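Putative adhesin (Komagataella phaffii, PDB 5FX8) is a putative cell-surface adhesin, here its N-terminal part with two cohesin-like domains, that may mediate cell-cell interaction through polar contacts with other proteins. Local coordinates at residues F31-S36 with D103-V108. Residues are numbered along the deposited sequence; the frame is centred on the assembly and turned at random.
Sequences FSTAGS and DLEGVV
F31 and G106 form the last antiparallel bridge between strand 25-31 and strand 101-114 in the first cohesin-like domain, and just beyond it side chains take over from the backbone as the chain parts from strand 101-114. The bridge is a hydrogen-bonded pair: F31 N gives to G106 O at 2.7 Å and G106 N to F31 O at 3.0 Å. G106 has no side chain, so it adds nothing to the crowding on the face where the F31 ring lies; its carbonyl oxygen sits at the edge of that ring. The ring settles between two aliphatic neighbours: F31 CD2 is 3.9 Å from L104 CD1 and F31 CE1 4.1 Å from V108 CB. F92 and F314 extend this buried apolar layer, which suits a large aromatic here.

The E105 chain bends at chi2 (-63°) and brings its carboxylate to the S32 hydroxyl and the T33 amide. E105 OE2 accepts twice: S32 OG lies 3.0 Å away on its syn side, while T33 N, at 3.1 Å, reaches the same oxygen from above the carboxylate plane. L104 O meets T33 N at a poor angle, and the long glutamate side chain takes that amide instead. The T33 side chain turns to L104, where T33 OG1, not T33 O, receives a weak bond from L104 N at 3.3 Å, possible because OG1 stands between its own N and carbonyl carbon (chi1 48°).

The chemistry thus combines apolar packing around F31 with a carboxylate held by a hydroxyl and an amide. Two donors on one oxygen are consistent with a charged E105, and they tie the start of the loop to the strand after backbone pairing with strand 101-114 has ended.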
ATOM      1  N   PHE C  31      66.493 -18.418  38.002  1.00 27.78           N
ATOM      2  CA  PHE C  31      67.703 -18.760  38.735  1.00 27.26           C
ATOM      3  C   PHE C  31      68.655 -19.481  37.800  1.00 30.69           C
ATOM      4  O   PHE C  31      68.273 -20.460  37.160  1.00 30.84           O
ATOM      5  CB  PHE C  31      67.399 -19.642  39.938  1.00 25.94           C
ATOM      6  CG  PHE C  31      66.632 -18.953  41.029  1.00 26.11           C
ATOM      7  CD1 PHE C  31      65.264 -18.845  40.971  1.00 22.91           C
ATOM      8  CD2 PHE C  31      67.282 -18.450  42.130  1.00 27.50           C
ATOM      9  CE1 PHE C  31      64.571 -18.243  41.962  1.00 21.42           C
ATOM     10  CE2 PHE C  31      66.587 -17.850  43.125  1.00 24.27           C
ATOM     11  CZ  PHE C  31      65.223 -17.744  43.035  1.00 24.51           C
ATOM     12  N   SER C  32      69.890 -18.997  37.727  1.00 34.48           N
ATOM     13  CA  SER C  32      70.896 -19.589  36.863  1.00 37.59           C
ATOM     14  C   SER C  32      72.276 -19.374  37.463  1.00 40.15           C
ATOM     15  O   SER C  32      72.479 -18.515  38.317  1.00 39.78           O
ATOM     16  CB  SER C  32      70.850 -19.006  35.450  1.00 40.43           C
ATOM     17  OG  SER C  32      71.892 -19.530  34.652  1.00 40.34           O
ATOM     18  N   THR C  33      73.219 -20.192  37.019  1.00 45.54           N
ATOM     19  CA  THR C  33      74.621 -20.026  37.358  1.00 45.24           C
ATOM     20  C   THR C  33      75.423 -20.251  36.085  1.00 48.88           C
ATOM     21  O   THR C  33      75.300 -21.299  35.449  1.00 54.43           O
ATOM     22  CB  THR C  33      75.034 -20.994  38.471  1.00 45.83           C
ATOM     23  OG1 THR C  33      74.579 -22.309  38.158  1.00 47.69           O
ATOM     24  CG2 THR C  33      74.386 -20.617  39.744  1.00 44.85           C
ATOM     25  N   ALA C  34      76.182 -19.241  35.674  1.00 54.09           N
ATOM     26  CA  ALA C  34      77.126 -19.380  34.573  1.00 55.14           C
ATOM     27  C   ALA C  34      78.457 -18.686  34.830  1.00 58.50           C
ATOM     28  O   ALA C  34      79.375 -18.842  34.023  1.00 61.13           O
ATOM     29  CB  ALA C  34      76.521 -18.851  33.268  1.00 53.45           C
ATOM     30  N   GLY C  35      78.597 -17.919  35.903  1.00 59.49           N
ATOM     31  CA  GLY C  35      79.911 -17.589  36.401  1.00 64.48           C
ATOM     32  C   GLY C  35      80.342 -18.720  37.306  1.00 67.13           C
ATOM     33  O   GLY C  35      80.043 -19.884  37.022  1.00 67.95           O
ATOM     34  N   SER C  36      81.014 -18.411  38.408  1.00 68.99           N
ATOM     35  CA  SER C  36      81.344 -19.456  39.367  1.00 76.64           C
ATOM     36  C   SER C  36      81.284 -18.920  40.785  1.00 75.25           C
ATOM     37  O   SER C  36      82.124 -19.252  41.626  1.00 74.98           O
ATOM     38  CB  SER C  36      82.712 -20.082  39.081  1.00 78.40           C
ATOM     39  OG  SER C  36      82.608 -21.139  38.154  1.00 75.56           O
ATOM     40  N   ASP C 103      75.537 -25.684  41.506  1.00 58.17           N
ATOM     41  CA  ASP C 103      74.712 -25.473  40.327  1.00 53.77           C
ATOM     42  C   ASP C 103      73.281 -25.175  40.732  1.00 48.95           C
ATOM     43  O   ASP C 103      72.745 -25.787  41.659  1.00 49.44           O
ATOM     44  CB  ASP C 103      74.732 -26.691  39.403  1.00 53.87           C
ATOM     45  CG  ASP C 103      76.099 -26.962  38.832  1.00 59.64           C
ATOM     46  OD1 ASP C 103      76.916 -26.018  38.775  1.00 56.90           O
ATOM     47  OD2 ASP C 103      76.355 -28.117  38.433  1.00 64.26           O
ATOM     48  N   LEU C 104      72.657 -24.246  40.016  1.00 45.80           N
ATOM     49  CA  LEU C 104      71.268 -23.889  40.265  1.00 42.23           C
ATOM     50  C   LEU C 104      70.651 -23.433  38.958  1.00 39.48           C
ATOM     51  O   LEU C 104      71.096 -22.433  38.393  1.00 39.53           O
ATOM     52  CB  LEU C 104      71.159 -22.783  41.311  1.00 40.41           C
ATOM     53  CG  LEU C 104      70.171 -22.957  42.469  1.00 38.62           C
ATOM     54  CD1 LEU C 104      69.481 -21.643  42.781  1.00 33.50           C
ATOM     55  CD2 LEU C 104      69.156 -24.064  42.239  1.00 37.06           C
ATOM     56  N   GLU C 105      69.631 -24.148  38.486  1.00 38.58           N
ATOM     57  CA  GLU C 105      68.857 -23.723  37.326  1.00 37.11           C
ATOM     58  C   GLU C 105      67.384 -23.944  37.617  1.00 35.40           C
ATOM     59  O   GLU C 105      66.970 -25.080  37.856  1.00 34.50           O
ATOM     60  CB  GLU C 105      69.252 -24.490  36.064  1.00 38.52           C
ATOM     61  CG  GLU C 105      70.670 -24.284  35.606  1.00 40.01           C
ATOM     62  CD  GLU C 105      70.965 -22.854  35.208  1.00 48.24           C
ATOM     63  OE1 GLU C 105      70.017 -22.108  34.870  1.00 47.48           O
ATOM     64  OE2 GLU C 105      72.162 -22.482  35.238  1.00 48.52           O
ATOM     65  N   GLY C 106      66.593 -22.879  37.568  1.00 28.73           N
ATOM     66  CA  GLY C 106      65.161 -23.036  37.739  1.00 30.10           C
ATOM     67  C   GLY C 106      64.439 -21.715  37.620  1.00 25.91           C
ATOM     68  O   GLY C 106      65.048 -20.654  37.495  1.00 26.66           O
ATOM     69  N   VAL C 107      63.113 -21.796  37.660  1.00 21.68           N
ATOM     70  CA  VAL C 107      62.256 -20.619  37.632  1.00 22.74           C
ATOM     71  C   VAL C 107      61.212 -20.750  38.741  1.00 22.16           C
ATOM     72  O   VAL C 107      60.435 -21.712  38.763  1.00 25.65           O
ATOM     73  CB  VAL C 107      61.565 -20.426  36.266  1.00 21.33           C
ATOM     74  CG1 VAL C 107      60.756 -19.144  36.297  1.00 19.95           C
ATOM     75  CG2 VAL C 107      62.559 -20.414  35.112  1.00 18.57           C
ATOM     76  N   VAL C 108      61.180 -19.789  39.650  1.00 19.01           N
ATOM     77  CA  VAL C 108      60.093 -19.677  40.608  1.00 19.21           C
ATOM     78  C   VAL C 108      59.161 -18.583  40.116  1.00 19.04           C
ATOM     79  O   VAL C 108      59.595 -17.461  39.838  1.00 19.18           O
ATOM     80  CB  VAL C 108      60.613 -19.381  42.028  1.00 20.61           C
ATOM     81  CG1 VAL C 108      59.504 -18.803  42.905  1.00 18.74           C
ATOM     82  CG2 VAL C 108      61.165 -20.636  42.669  1.00 19.94           C
TER